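Alginate lyase AlgAT5 (Defluviitalea, PDB 5ZQI) probably depolymerises the polysaccharide alginate by beta-elimination, as a family 7 polysaccharide lyase built on a beta-sandwich. Local coordinates at residues S55-D60 with S86-E91; G99-F104 with E258-N263; W136-G141 with K230-C235; L154-D159 with G250-A255; G214-Y219 with L226-S231. All blocks are in the same frame, centred on the assembly; numbering follows the deposited sequence.

Contact 1 (S55-D60 with S86-E91); sequences SLLPSD and SYEHSE
Leu-57 meets Glu-88 and Ser-86 with one methyl branch each, and it loses more surface to the contact than any other residue here. Its CD2 lies 3.8 Å from Glu-88 CD and almost as near CB and CG, and the two side chains cross at about a right angle. CD1 is instead turned to the backbone of Ser-86, 3.9 Å from Ser-86 CA; the serine hydroxyl plays no part. With CG of Leu-57 anti to its carbonyl carbon (chi1 -63°), the fork of the side chain reaches both residues at once. Beside it, Pro-58 rests its ring atom CD on the same loop, 3.5 Å from Tyr-87 O.

The polar links between the segments are indirect. Water 1 donates to Leu-56 O and also to Glu-88 OE2, 2.6 Å from the latter, which ties down the outer end of the glutamate. Water 2 accepts from Ser-59 N and donates to Tyr-87 O at 2.8 Å. The leucine's own backbone is fixed from within its segment: Leu-57 N donates to Asp-60 OD2 at 2.8 Å in a nearly straight bond (176°), and Asp-60 N returns a bond to Leu-57 O.

These reciprocal bonds tie Leu-57 to Asp-60 at the short, weakly bonded helix 58-61. The contact is thus a water-bridged surface junction between that N-terminal helix and the loop leading into strand 93-95, at the periphery of the beta-sandwich.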
# COMPACT_ATOMS: atom_id res chain seq x y z
N SER A 55 5.56 20.71 11.92
CA SER A 55 4.86 21.49 10.89
C SER A 55 3.66 20.68 10.37
O SER A 55 2.78 20.30 11.14
CB SER A 55 5.81 21.87 9.77
OG SER A 55 6.53 20.76 9.28
N LEU A 56 3.63 20.43 9.07
CA LEU A 56 2.55 19.62 8.52
C LEU A 56 2.66 18.17 8.96
O LEU A 56 3.76 17.61 9.04
CB LEU A 56 2.55 19.67 7.00
CG LEU A 56 2.22 21.02 6.37
CD1 LEU A 56 2.36 20.90 4.86
CD2 LEU A 56 0.81 21.45 6.75
N LEU A 57 1.51 17.55 9.20
CA LEU A 57 1.39 16.15 9.56
C LEU A 57 0.83 15.35 8.40
O LEU A 57 0.21 15.93 7.49
CB LEU A 57 0.45 15.96 10.76
CG LEU A 57 0.92 16.62 12.04
CD1 LEU A 57 -0.19 16.62 13.06
CD2 LEU A 57 2.14 15.89 12.55
N PRO A 58 1.05 14.04 8.34
CA PRO A 58 0.46 13.27 7.23
C PRO A 58 -1.03 13.50 7.03
O PRO A 58 -1.52 13.50 5.89
CB PRO A 58 0.80 11.82 7.62
CG PRO A 58 2.15 11.99 8.36
CD PRO A 58 1.94 13.22 9.20
N SER A 59 -1.78 13.70 8.12
CA SER A 59 -3.20 13.97 8.06
C SER A 59 -3.55 15.30 7.39
O SER A 59 -4.72 15.48 7.03
CB SER A 59 -3.76 13.95 9.47
OG SER A 59 -3.21 15.00 10.26
N ASP A 60 -2.59 16.19 7.18
CA ASP A 60 -2.78 17.42 6.43
C ASP A 60 -2.63 17.22 4.93
O ASP A 60 -3.05 18.08 4.15
CB ASP A 60 -1.76 18.48 6.86
CG ASP A 60 -1.94 18.94 8.31
OD1 ASP A 60 -3.07 19.31 8.69
OD2 ASP A 60 -0.93 18.95 9.04
N SER A 86 -3.19 13.08 14.58
CA SER A 86 -2.08 13.91 15.05
C SER A 86 -0.75 13.17 15.07
O SER A 86 0.22 13.67 15.66
CB SER A 86 -2.40 14.47 16.45
OG SER A 86 -2.54 13.42 17.39
N TYR A 87 -0.67 12.02 14.42
CA TYR A 87 0.51 11.15 14.52
C TYR A 87 1.51 11.40 13.39
O TYR A 87 1.14 11.56 12.21
CB TYR A 87 0.08 9.68 14.49
CG TYR A 87 1.26 8.74 14.63
CD1 TYR A 87 1.81 8.45 15.88
CD2 TYR A 87 1.85 8.17 13.51
CE1 TYR A 87 2.90 7.59 15.98
CE2 TYR A 87 2.96 7.32 13.61
CZ TYR A 87 3.49 7.07 14.84
OH TYR A 87 4.62 6.27 14.94
N GLU A 88 2.80 11.36 13.73
CA GLU A 88 3.85 11.23 12.73
C GLU A 88 4.99 10.44 13.38
O GLU A 88 5.07 10.31 14.61
CB GLU A 88 4.35 12.59 12.22
CG GLU A 88 5.05 13.43 13.24
CD GLU A 88 5.75 14.64 12.65
OE1 GLU A 88 5.89 15.67 13.36
OE2 GLU A 88 6.21 14.54 11.48
N HIS A 89 5.87 9.90 12.54
CA HIS A 89 7.13 9.31 12.96
C HIS A 89 8.21 9.84 12.03
O HIS A 89 8.14 9.61 10.82
CB HIS A 89 7.09 7.80 12.92
CG HIS A 89 8.27 7.16 13.55
ND1 HIS A 89 9.55 7.29 13.04
CD2 HIS A 89 8.40 6.45 14.69
CE1 HIS A 89 10.40 6.66 13.83
NE2 HIS A 89 9.72 6.13 14.83
N SER A 90 9.21 10.52 12.60
CA SER A 90 10.22 11.25 11.82
C SER A 90 10.95 10.37 10.82
O SER A 90 11.49 10.88 9.83
CB SER A 90 11.20 11.90 12.78
OG SER A 90 11.96 10.91 13.43
N GLU A 91 11.05 9.06 11.07
CA GLU A 91 11.69 8.17 10.11
C GLU A 91 10.72 7.40 9.23
O GLU A 91 11.00 7.20 8.04
CB GLU A 91 12.58 7.15 10.84
CG GLU A 91 13.42 6.29 9.89
CD GLU A 91 14.50 5.51 10.60
OE1 GLU A 91 14.57 5.56 11.84
OE2 GLU A 91 15.29 4.84 9.89
O HOH W 1 4.95 14.95 9.19
O HOH W 2 -1.11 12.28 10.74

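Contact 2 (G99-F104 with E258-N263); sequences GDAVVF and ENEIYN
Ala-101 sets its methyl squarely on the ring of Tyr-262: CB stands 3.6 Å from the ring centroid, directly over its centre, a CH-pi contact with the face. Asp-100 approaches the same ring with carboxylate and ring planes 67° apart; OD2 lies at the ring edge, in its plane, and OD1 is 3.5 Å from Tyr-262 CE2. Water 4 joins the two polar ends, accepting from Tyr-262 OH and donating to Asp-100 OD1.

Farther along, strands 102-104 and 258-261 run antiparallel. Val-102 pairs with Ile-261, and Phe-104 with Asn-259, each through two backbone hydrogen bonds, whereas Val-103 and Glu-260 form the non-hydrogen-bonded pair between them. Val-103 and Glu-260 lie side by side and point the same way, CG2 of the valine against the glutamate's CG. The other valine branch, CG1, is anti to the backbone N (chi1 177°) and reaches Glu-258 CD at 3.5 Å. On the opposite face Phe-104 slants across Ile-261, CE1 to CD1 3.6 Å, and Asn-259 OD1 comes within 3.3 Å of Phe-104 CB, its amide plane 45° from the ring.

Several polar ends have partners beyond the two segments: Glu-260 OE1 bonds Asn-96, and Tyr-262 OH meets Lys-150 while Arg-204 makes a cation-pi contact with its ring. The face of Phe-104, Ile-261 and Val-102 is mainly apolar, and its buried amide, Asn-259, has ND2 satisfied by Gln-149. On the other face the charge of the Glu-260 carboxylate is probably moderated by Asn-96 and the nearby Lys-150.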
# COMPACT_ATOMS: atom_id res chain seq x y z
N GLY A 99 6.81 19.20 1.44
CA GLY A 99 5.51 19.48 2.03
C GLY A 99 4.33 19.10 1.17
O GLY A 99 3.27 19.72 1.30
N ASP A 100 4.48 18.10 0.30
CA ASP A 100 3.37 17.72 -0.58
C ASP A 100 3.16 16.21 -0.72
O ASP A 100 2.36 15.80 -1.57
CB ASP A 100 3.54 18.34 -1.97
CG ASP A 100 4.81 17.93 -2.69
OD1 ASP A 100 5.62 17.15 -2.18
OD2 ASP A 100 5.00 18.44 -3.83
N ALA A 101 3.82 15.38 0.07
CA ALA A 101 3.57 13.94 0.04
C ALA A 101 3.92 13.35 1.39
O ALA A 101 4.66 13.93 2.17
CB ALA A 101 4.36 13.25 -1.07
N VAL A 102 3.36 12.17 1.65
CA VAL A 102 3.65 11.42 2.87
C VAL A 102 4.64 10.31 2.54
O VAL A 102 4.41 9.50 1.63
CB VAL A 102 2.37 10.82 3.47
CG1 VAL A 102 2.67 10.01 4.73
CG2 VAL A 102 1.37 11.90 3.82
N VAL A 103 5.72 10.27 3.30
CA VAL A 103 6.78 9.28 3.19
C VAL A 103 6.44 8.08 4.06
O VAL A 103 6.13 8.24 5.25
CB VAL A 103 8.13 9.89 3.63
CG1 VAL A 103 9.24 8.81 3.57
CG2 VAL A 103 8.49 11.08 2.80
N PHE A 104 6.47 6.89 3.45
CA PHE A 104 6.29 5.61 4.15
C PHE A 104 7.60 4.84 4.00
O PHE A 104 8.03 4.58 2.87
CB PHE A 104 5.14 4.78 3.57
CG PHE A 104 3.78 5.41 3.66
CD1 PHE A 104 3.39 6.40 2.77
CD2 PHE A 104 2.87 4.98 4.61
CE1 PHE A 104 2.11 6.94 2.86
CE2 PHE A 104 1.61 5.51 4.69
CZ PHE A 104 1.23 6.49 3.82
N GLU A 258 10.93 2.45 0.52
CA GLU A 258 10.34 3.74 0.82
C GLU A 258 9.55 4.22 -0.39
O GLU A 258 9.98 4.05 -1.54
CB GLU A 258 11.40 4.76 1.21
CG GLU A 258 10.84 6.11 1.69
CD GLU A 258 11.94 6.98 2.24
OE1 GLU A 258 12.44 7.84 1.47
OE2 GLU A 258 12.35 6.81 3.42
N ASN A 259 8.41 4.86 -0.12
CA ASN A 259 7.63 5.54 -1.14
C ASN A 259 7.02 6.82 -0.58
O ASN A 259 7.03 7.08 0.63
CB ASN A 259 6.57 4.60 -1.75
CG ASN A 259 5.45 4.24 -0.79
OD1 ASN A 259 5.64 4.12 0.41
ND2 ASN A 259 4.25 4.11 -1.32
N GLU A 260 6.51 7.65 -1.48
CA GLU A 260 5.89 8.93 -1.14
C GLU A 260 4.54 8.96 -1.84
O GLU A 260 4.47 8.77 -3.07
CB GLU A 260 6.77 10.10 -1.58
CG GLU A 260 8.14 10.11 -0.91
CD GLU A 260 8.94 11.39 -1.11
OE1 GLU A 260 8.35 12.42 -1.55
OE2 GLU A 260 10.15 11.35 -0.82
N ILE A 261 3.48 9.16 -1.07
CA ILE A 261 2.11 9.23 -1.60
C ILE A 261 1.67 10.69 -1.59
O ILE A 261 1.60 11.33 -0.53
CB ILE A 261 1.11 8.35 -0.80
CG1 ILE A 261 1.59 6.90 -0.85
CG2 ILE A 261 -0.32 8.56 -1.32
CD1 ILE A 261 0.61 5.89 -0.20
N TYR A 262 1.31 11.20 -2.77
CA TYR A 262 0.85 12.56 -2.98
C TYR A 262 -0.66 12.71 -2.86
O TYR A 262 -1.14 13.72 -2.32
CB TYR A 262 1.27 13.02 -4.38
CG TYR A 262 2.73 13.30 -4.54
CD1 TYR A 262 3.63 12.27 -4.73
CD2 TYR A 262 3.22 14.60 -4.46
CE1 TYR A 262 4.93 12.53 -4.78
CE2 TYR A 262 4.55 14.87 -4.58
CZ TYR A 262 5.40 13.86 -4.69
OH TYR A 262 6.78 14.11 -4.86
N ASN A 263 -1.41 11.71 -3.32
CA ASN A 263 -2.86 11.72 -3.27
C ASN A 263 -3.32 10.28 -3.10
O ASN A 263 -2.68 9.35 -3.59
CB ASN A 263 -3.50 12.33 -4.55
CG ASN A 263 -3.13 13.81 -4.75
OD1 ASN A 263 -3.67 14.71 -4.09
ND2 ASN A 263 -2.21 14.05 -5.66
O HOH W 3 -0.04 16.30 -2.42
O HOH W 4 7.50 16.56 -3.84

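Contact 3 (W136-G141 with K230-C235); sequences WSTTSG and KSVSGC
A G1 beta bulge, with Gly-234 and Cys-235 both facing Trp-136, joins two loops at one end of the beta-sandwich. Trp-136 and Cys-235 exchange a pair of backbone hydrogen bonds, Trp-136 N to Cys-235 O at 2.9 Å and Cys-235 N to Trp-136 O at 2.8 Å. The positive phi of Gly-234 (69°) suits glycine and is the backbone signature of this bulge.

The indole folds back over its partner. Trp-136 CG sits between the backbone N and the carbonyl carbon (chi1 45°), which brings the six-membered ring over Cys-235 CB, 3.6 Å from its centroid in a CH-pi contact. Cys-235 SG stands obliquely to the same ring, and Cys-235 O lies above the face nearer the rim. The indole NE1 donates to Glu-125 OE1, while His-143 stacks on the ring.

Thr-138 holds the other end. Its N-H donates to Val-232 O, nearly in line with that carbonyl, and its CG2 rests 3.7 Å from Val-232 CG1. Next to it, Ser-137 OG accepts from Thr-139 N, forming an ST turn.

The threonine hydroxyl works in both senses: OG1 accepts from Val-232 N at 3.1 Å and donates to Lys-230 O at 2.6 Å, approaching from 35° above that carbonyl's plane.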
# COMPACT_ATOMS: atom_id res chain seq x y z
N TRP A 136 -15.73 -5.41 2.02
CA TRP A 136 -16.62 -5.31 0.86
C TRP A 136 -16.35 -6.46 -0.10
O TRP A 136 -15.45 -7.26 0.07
CB TRP A 136 -16.48 -3.92 0.20
CG TRP A 136 -15.07 -3.44 0.03
CD1 TRP A 136 -14.40 -2.55 0.84
CD2 TRP A 136 -14.16 -3.78 -1.03
NE1 TRP A 136 -13.14 -2.36 0.37
CE2 TRP A 136 -12.96 -3.08 -0.78
CE3 TRP A 136 -14.24 -4.61 -2.15
CZ2 TRP A 136 -11.86 -3.20 -1.62
CZ3 TRP A 136 -13.15 -4.72 -2.98
CH2 TRP A 136 -11.98 -4.01 -2.72
N SER A 137 -17.19 -6.54 -1.14
CA SER A 137 -17.19 -7.67 -2.06
C SER A 137 -16.94 -7.20 -3.48
O SER A 137 -17.41 -6.16 -3.91
CB SER A 137 -18.54 -8.36 -1.97
OG SER A 137 -18.77 -9.28 -3.02
N THR A 138 -16.23 -8.03 -4.24
CA THR A 138 -16.02 -7.71 -5.65
C THR A 138 -17.27 -7.93 -6.50
O THR A 138 -17.25 -7.57 -7.69
CB THR A 138 -14.91 -8.55 -6.25
OG1 THR A 138 -15.26 -9.93 -6.21
CG2 THR A 138 -13.58 -8.37 -5.50
N THR A 139 -18.32 -8.51 -5.95
CA THR A 139 -19.55 -8.81 -6.70
C THR A 139 -20.75 -7.97 -6.30
O THR A 139 -21.82 -8.14 -6.88
CB THR A 139 -19.91 -10.30 -6.55
OG1 THR A 139 -19.95 -10.66 -5.16
CG2 THR A 139 -18.90 -11.17 -7.27
N SER A 140 -20.62 -7.09 -5.32
CA SER A 140 -21.71 -6.21 -4.92
C SER A 140 -21.16 -4.81 -4.73
O SER A 140 -20.32 -4.59 -3.84
CB SER A 140 -22.37 -6.68 -3.63
OG SER A 140 -23.51 -5.87 -3.34
N GLY A 141 -21.63 -3.87 -5.54
CA GLY A 141 -21.14 -2.51 -5.48
C GLY A 141 -19.89 -2.32 -6.32
O GLY A 141 -19.39 -3.22 -6.99
N LYS A 230 -12.58 -12.23 -10.43
CA LYS A 230 -12.44 -12.55 -9.02
C LYS A 230 -13.74 -12.28 -8.28
O LYS A 230 -14.28 -11.16 -8.30
CB LYS A 230 -11.26 -11.74 -8.44
CG LYS A 230 -10.95 -12.09 -6.99
CD LYS A 230 -10.40 -13.49 -6.87
CE LYS A 230 -8.91 -13.56 -7.15
NZ LYS A 230 -8.37 -14.91 -6.78
N SER A 231 -14.22 -13.31 -7.60
CA SER A 231 -15.44 -13.26 -6.79
C SER A 231 -15.01 -13.55 -5.36
O SER A 231 -14.78 -14.72 -5.01
CB SER A 231 -16.45 -14.26 -7.32
OG SER A 231 -17.59 -14.34 -6.47
N VAL A 232 -14.90 -12.51 -4.54
CA VAL A 232 -14.46 -12.64 -3.14
C VAL A 232 -15.08 -11.52 -2.31
O VAL A 232 -15.22 -10.39 -2.78
CB VAL A 232 -12.92 -12.64 -3.06
CG1 VAL A 232 -12.34 -11.41 -3.71
CG2 VAL A 232 -12.43 -12.74 -1.62
N SER A 233 -15.42 -11.84 -1.07
CA SER A 233 -15.92 -10.88 -0.09
C SER A 233 -14.93 -10.76 1.07
O SER A 233 -13.87 -11.42 1.12
CB SER A 233 -17.32 -11.25 0.39
OG SER A 233 -17.32 -12.49 1.04
N GLY A 234 -15.24 -9.85 2.00
CA GLY A 234 -14.31 -9.53 3.06
C GLY A 234 -13.08 -8.79 2.59
O GLY A 234 -12.03 -8.82 3.27
N CYS A 235 -13.19 -8.06 1.51
CA CYS A 235 -12.07 -7.31 0.96
C CYS A 235 -11.91 -5.94 1.60
O CYS A 235 -12.87 -5.32 2.05
CB CYS A 235 -12.18 -7.10 -0.55
SG CYS A 235 -12.11 -8.60 -1.53
O HOH W 5 -18.10 -12.09 -3.87

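Contact 4 (L154-D159 with G250-A255); sequences LPEVKD and GDSEDA. With SO4 (sulfate ion), chain B.
Asp-251 pushes its carboxylate into the bend at Val-157 and Lys-158, and this is where the two loops are close-fitting. OD1 accepts from Val-157 N at 2.8 Å and OD2 from Lys-158 N at 3.0 Å, both on the syn side and a little over 20° out of the carboxylate plane. OD2 also takes the hydroxyl of Ser-245, so three donors grip the buried group and fix its rotation. Pro-155 CB closes on OD2 at 3.5 Å, the CB of Val-157 comes up equally near, and Glu-156 CG lies 3.3 Å from OD1.

The carboxylate thus pins the loop between strands 142-153 and 160-167 of the beta-sandwich to the loop before strand 256-269, which goes on into a type I beta turn from Ser-252 to Ala-255.

Lys-158 sends its chain off to a separate site: bent at its last torsion (chi4 -59°), it donates from NZ to O4 of a sulfate ion at 2.8 Å, probably from the crystallisation liquor and also held by Tyr-118 and Arg-177. NZ bonds Gln-244 O and His-160 ND1 as well.

Toward solvent the fit slackens. The carboxylate end of Glu-156 brings OE1 no closer than 3.9 Å to Ser-252 OG and 4.1 Å to Ala-255 CB, and Val-157 CG2 grazes Gly-250 O at the exposed side.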
# COMPACT_ATOMS: atom_id res chain seq x y z
N LEU A 154 14.61 0.94 -2.50
CA LEU A 154 14.43 -0.50 -2.51
C LEU A 154 15.50 -1.16 -1.68
O LEU A 154 16.63 -0.66 -1.58
CB LEU A 154 14.50 -1.08 -3.93
CG LEU A 154 13.42 -0.62 -4.91
CD1 LEU A 154 13.75 -1.18 -6.29
CD2 LEU A 154 12.05 -1.02 -4.46
N PRO A 155 15.23 -2.32 -1.07
CA PRO A 155 16.32 -3.10 -0.46
C PRO A 155 17.36 -3.45 -1.51
O PRO A 155 17.07 -3.54 -2.71
CB PRO A 155 15.61 -4.34 0.08
CG PRO A 155 14.17 -3.89 0.32
CD PRO A 155 13.91 -2.95 -0.86
N GLU A 156 18.60 -3.64 -1.06
CA GLU A 156 19.69 -3.90 -1.99
C GLU A 156 19.67 -5.33 -2.53
O GLU A 156 19.96 -5.55 -3.71
CB GLU A 156 21.04 -3.60 -1.35
CG GLU A 156 21.22 -3.98 0.11
CD GLU A 156 22.35 -3.14 0.72
OE1 GLU A 156 22.16 -2.58 1.83
OE2 GLU A 156 23.42 -3.00 0.08
N VAL A 157 19.33 -6.31 -1.70
CA VAL A 157 19.47 -7.71 -2.13
C VAL A 157 18.18 -8.19 -2.79
O VAL A 157 18.17 -8.54 -3.98
CB VAL A 157 19.88 -8.62 -0.96
CG1 VAL A 157 20.06 -10.07 -1.43
CG2 VAL A 157 21.17 -8.11 -0.35
N LYS A 158 17.08 -8.23 -2.03
CA LYS A 158 15.75 -8.57 -2.57
C LYS A 158 15.03 -7.24 -2.77
O LYS A 158 14.34 -6.73 -1.88
CB LYS A 158 15.03 -9.52 -1.63
CG LYS A 158 13.78 -10.15 -2.22
CD LYS A 158 13.29 -11.28 -1.32
CE LYS A 158 12.03 -11.96 -1.83
NZ LYS A 158 10.89 -11.04 -2.00
N ASP A 159 15.18 -6.68 -3.97
CA ASP A 159 14.76 -5.31 -4.25
C ASP A 159 13.29 -5.24 -4.64
O ASP A 159 12.91 -4.83 -5.75
CB ASP A 159 15.67 -4.70 -5.32
CG ASP A 159 15.71 -5.50 -6.62
OD1 ASP A 159 15.45 -6.71 -6.63
OD2 ASP A 159 16.04 -4.88 -7.64
N GLY A 250 19.23 -11.90 3.17
CA GLY A 250 20.55 -11.34 2.99
C GLY A 250 20.60 -9.83 3.05
O GLY A 250 21.68 -9.27 3.00
N ASP A 251 19.46 -9.16 3.19
CA ASP A 251 19.49 -7.72 3.37
C ASP A 251 19.90 -7.37 4.79
O ASP A 251 19.69 -8.14 5.73
CB ASP A 251 18.12 -7.13 3.03
CG ASP A 251 17.98 -6.80 1.54
OD1 ASP A 251 18.79 -5.97 1.07
OD2 ASP A 251 17.12 -7.38 0.84
N SER A 252 20.53 -6.20 4.93
CA SER A 252 20.89 -5.69 6.24
C SER A 252 19.65 -5.15 6.96
O SER A 252 18.61 -4.86 6.36
CB SER A 252 21.93 -4.59 6.11
OG SER A 252 21.38 -3.42 5.56
N GLU A 253 19.76 -5.02 8.29
CA GLU A 253 18.64 -4.52 9.06
C GLU A 253 18.20 -3.13 8.62
O GLU A 253 17.01 -2.80 8.69
CB GLU A 253 18.98 -4.52 10.55
CG GLU A 253 19.10 -5.92 11.17
CD GLU A 253 19.67 -5.90 12.57
OE1 GLU A 253 19.86 -4.80 13.13
OE2 GLU A 253 19.93 -6.99 13.12
N ASP A 254 19.14 -2.31 8.14
CA ASP A 254 18.84 -0.93 7.78
C ASP A 254 18.56 -0.74 6.29
O ASP A 254 18.27 0.39 5.87
CB ASP A 254 19.98 0.00 8.23
CG ASP A 254 21.33 -0.40 7.70
OD1 ASP A 254 21.40 -1.26 6.80
OD2 ASP A 254 22.33 0.14 8.22
N ALA A 255 18.61 -1.80 5.49
CA ALA A 255 18.08 -1.72 4.13
C ALA A 255 16.58 -1.45 4.22
O ALA A 255 15.93 -1.82 5.20
CB ALA A 255 18.34 -3.01 3.36
S SO4 B . 8.09 -13.62 -1.94
O1 SO4 B . 9.09 -14.35 -2.71
O2 SO4 B . 6.75 -13.88 -2.48
O3 SO4 B . 8.16 -14.01 -0.54
O4 SO4 B . 8.33 -12.18 -2.05

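Contact 5 (G214-Y219 with L226-S231); sequences GKIKVY and LTYNKS
Ile-216 and Tyr-228 form the central hydrogen-bonded pair of an antiparallel beta hairpin, strands 215-220 and 223-229, whose second strand is outermost in the seven-stranded sheet of the sandwich. Ile-216 N donates to Tyr-228 O at 2.8 Å, and Tyr-228 N returns the bond to Ile-216 O at the same length.

At the next hydrogen-bonded pair, Val-218 N gives a sound bond to Leu-226 O at 3.0 Å, but the return bond from Leu-226 N to Val-218 O is weak. At the other end Lys-230 N reaches Gly-214 O in a straight bond (171° at the hydrogen), although the donor stands 48° above that carbonyl's plane, where the strand gives way to loop. Lys-230 O is used outside the hairpin. Between the Ile-216 and Val-218 pairs, the backbone of Lys-217 bonds instead to Val-210 in the neighbouring strand, which stitches the hairpin into the sheet.

The faces differ in kind. On one, Lys-215 and Lys-217 lie alongside Thr-227, pointing the same way, and Lys-215 CD touches Thr-227 CG2 at 3.6 Å. On the other, Ile-216, Val-218, Leu-226 and Tyr-228 are directed at the second sheet, where Ile-174 and Leu-192 are among the residues they meet. Val-218 CG2 and Leu-226 CD2 approach to 4.2 Å there. Ile-216 CG1 is anti to the carbonyl carbon (chi1 -61°), and beyond it CD1 settles 3.9 Å from Lys-230 CB.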
# COMPACT_ATOMS: atom_id res chain seq x y z
N GLY A 214 -17.69 -8.79 -10.24
CA GLY A 214 -16.91 -10.01 -10.23
C GLY A 214 -15.59 -9.90 -10.95
O GLY A 214 -15.04 -10.91 -11.40
N LYS A 215 -15.08 -8.69 -11.12
CA LYS A 215 -13.76 -8.52 -11.69
C LYS A 215 -13.05 -7.35 -11.05
O LYS A 215 -13.65 -6.51 -10.38
CB LYS A 215 -13.84 -8.31 -13.20
CG LYS A 215 -14.37 -6.98 -13.62
CD LYS A 215 -14.63 -6.95 -15.14
CE LYS A 215 -15.94 -7.60 -15.47
NZ LYS A 215 -16.32 -7.42 -16.91
N ILE A 216 -11.74 -7.36 -11.22
CA ILE A 216 -10.85 -6.32 -10.72
C ILE A 216 -10.10 -5.71 -11.91
O ILE A 216 -9.50 -6.44 -12.71
CB ILE A 216 -9.87 -6.86 -9.67
CG1 ILE A 216 -10.61 -7.44 -8.46
CG2 ILE A 216 -8.90 -5.72 -9.25
CD1 ILE A 216 -9.72 -8.26 -7.53
N LYS A 217 -10.21 -4.40 -12.06
CA LYS A 217 -9.49 -3.66 -13.09
C LYS A 217 -8.37 -2.84 -12.45
O LYS A 217 -8.56 -2.24 -11.39
CB LYS A 217 -10.44 -2.74 -13.86
CG LYS A 217 -11.40 -3.48 -14.75
CD LYS A 217 -12.38 -2.56 -15.45
CE LYS A 217 -13.27 -3.36 -16.42
NZ LYS A 217 -14.40 -2.54 -16.95
N VAL A 218 -7.21 -2.81 -13.11
CA VAL A 218 -6.08 -1.98 -12.67
C VAL A 218 -5.64 -1.10 -13.84
O VAL A 218 -5.39 -1.62 -14.93
CB VAL A 218 -4.90 -2.83 -12.16
CG1 VAL A 218 -3.80 -1.94 -11.58
CG2 VAL A 218 -5.37 -3.81 -11.08
N TYR A 219 -5.49 0.19 -13.57
CA TYR A 219 -5.03 1.20 -14.49
C TYR A 219 -3.71 1.78 -14.01
O TYR A 219 -3.47 1.90 -12.80
CB TYR A 219 -6.05 2.35 -14.62
CG TYR A 219 -7.46 1.98 -15.03
CD1 TYR A 219 -8.32 1.35 -14.14
CD2 TYR A 219 -7.92 2.25 -16.32
CE1 TYR A 219 -9.61 1.02 -14.51
CE2 TYR A 219 -9.21 1.92 -16.68
CZ TYR A 219 -10.04 1.31 -15.78
OH TYR A 219 -11.32 0.99 -16.20
N LEU A 226 -5.04 -4.42 -16.72
CA LEU A 226 -5.50 -5.73 -16.27
C LEU A 226 -6.99 -5.69 -16.01
O LEU A 226 -7.49 -4.74 -15.39
CB LEU A 226 -4.79 -6.16 -14.98
CG LEU A 226 -5.32 -7.43 -14.29
CD1 LEU A 226 -5.07 -8.69 -15.09
CD2 LEU A 226 -4.63 -7.49 -12.93
N THR A 227 -7.69 -6.71 -16.50
CA THR A 227 -9.05 -7.05 -16.09
C THR A 227 -9.04 -8.51 -15.63
O THR A 227 -8.70 -9.41 -16.41
CB THR A 227 -10.03 -6.85 -17.24
OG1 THR A 227 -9.91 -5.52 -17.75
CG2 THR A 227 -11.47 -7.03 -16.76
N TYR A 228 -9.36 -8.73 -14.35
CA TYR A 228 -9.10 -10.00 -13.67
C TYR A 228 -10.36 -10.51 -12.99
O TYR A 228 -10.90 -9.85 -12.11
CB TYR A 228 -7.97 -9.78 -12.67
CG TYR A 228 -7.58 -10.90 -11.75
CD1 TYR A 228 -7.20 -12.13 -12.23
CD2 TYR A 228 -7.56 -10.69 -10.37
CE1 TYR A 228 -6.83 -13.14 -11.35
CE2 TYR A 228 -7.19 -11.69 -9.50
CZ TYR A 228 -6.82 -12.91 -10.00
OH TYR A 228 -6.44 -13.90 -9.11
N ASN A 229 -10.83 -11.68 -13.42
CA ASN A 229 -12.00 -12.27 -12.78
C ASN A 229 -11.70 -12.64 -11.33
O ASN A 229 -10.73 -13.34 -11.05
CB ASN A 229 -12.44 -13.53 -13.52
CG ASN A 229 -12.97 -13.26 -14.90
OD1 ASN A 229 -13.42 -12.14 -15.20
ND2 ASN A 229 -12.91 -14.26 -15.76
N LYS A 230 -12.58 -12.23 -10.43
CA LYS A 230 -12.44 -12.55 -9.02
C LYS A 230 -13.74 -12.28 -8.28
O LYS A 230 -14.28 -11.16 -8.30
CB LYS A 230 -11.26 -11.74 -8.44
CG LYS A 230 -10.95 -12.09 -6.99
CD LYS A 230 -10.40 -13.49 -6.87
CE LYS A 230 -8.91 -13.56 -7.15
NZ LYS A 230 -8.37 -14.91 -6.78
N SER A 231 -14.22 -13.31 -7.60
CA SER A 231 -15.44 -13.26 -6.79
C SER A 231 -15.01 -13.55 -5.36
O SER A 231 -14.78 -14.72 -5.01
CB SER A 231 -16.45 -14.26 -7.32
OG SER A 231 -17.59 -14.34 -6.47

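Overall arrangement
The five contacts fall mainly into two groups. Contacts 1 and 2 touch, Pro-58 CA lying 3.8 Å from Val-102 CG2, so the N-terminal helix rests on the seam of contact 2. Across the chain's centre, contacts 3 and 5 share Lys-230 and Ser-231, their centres about 11 Å apart, and Thr-138 O probably accepts from Gly-214 N at 2.9 Å. Contacts 2 and 5 belong to the same seven-stranded sheet, with centres about 27 Å apart. Contact 4 adjoins contact 2 in sequence and carries the sulfate. As in other family 7 lyases, the substrate cleft probably lies on the other sheet.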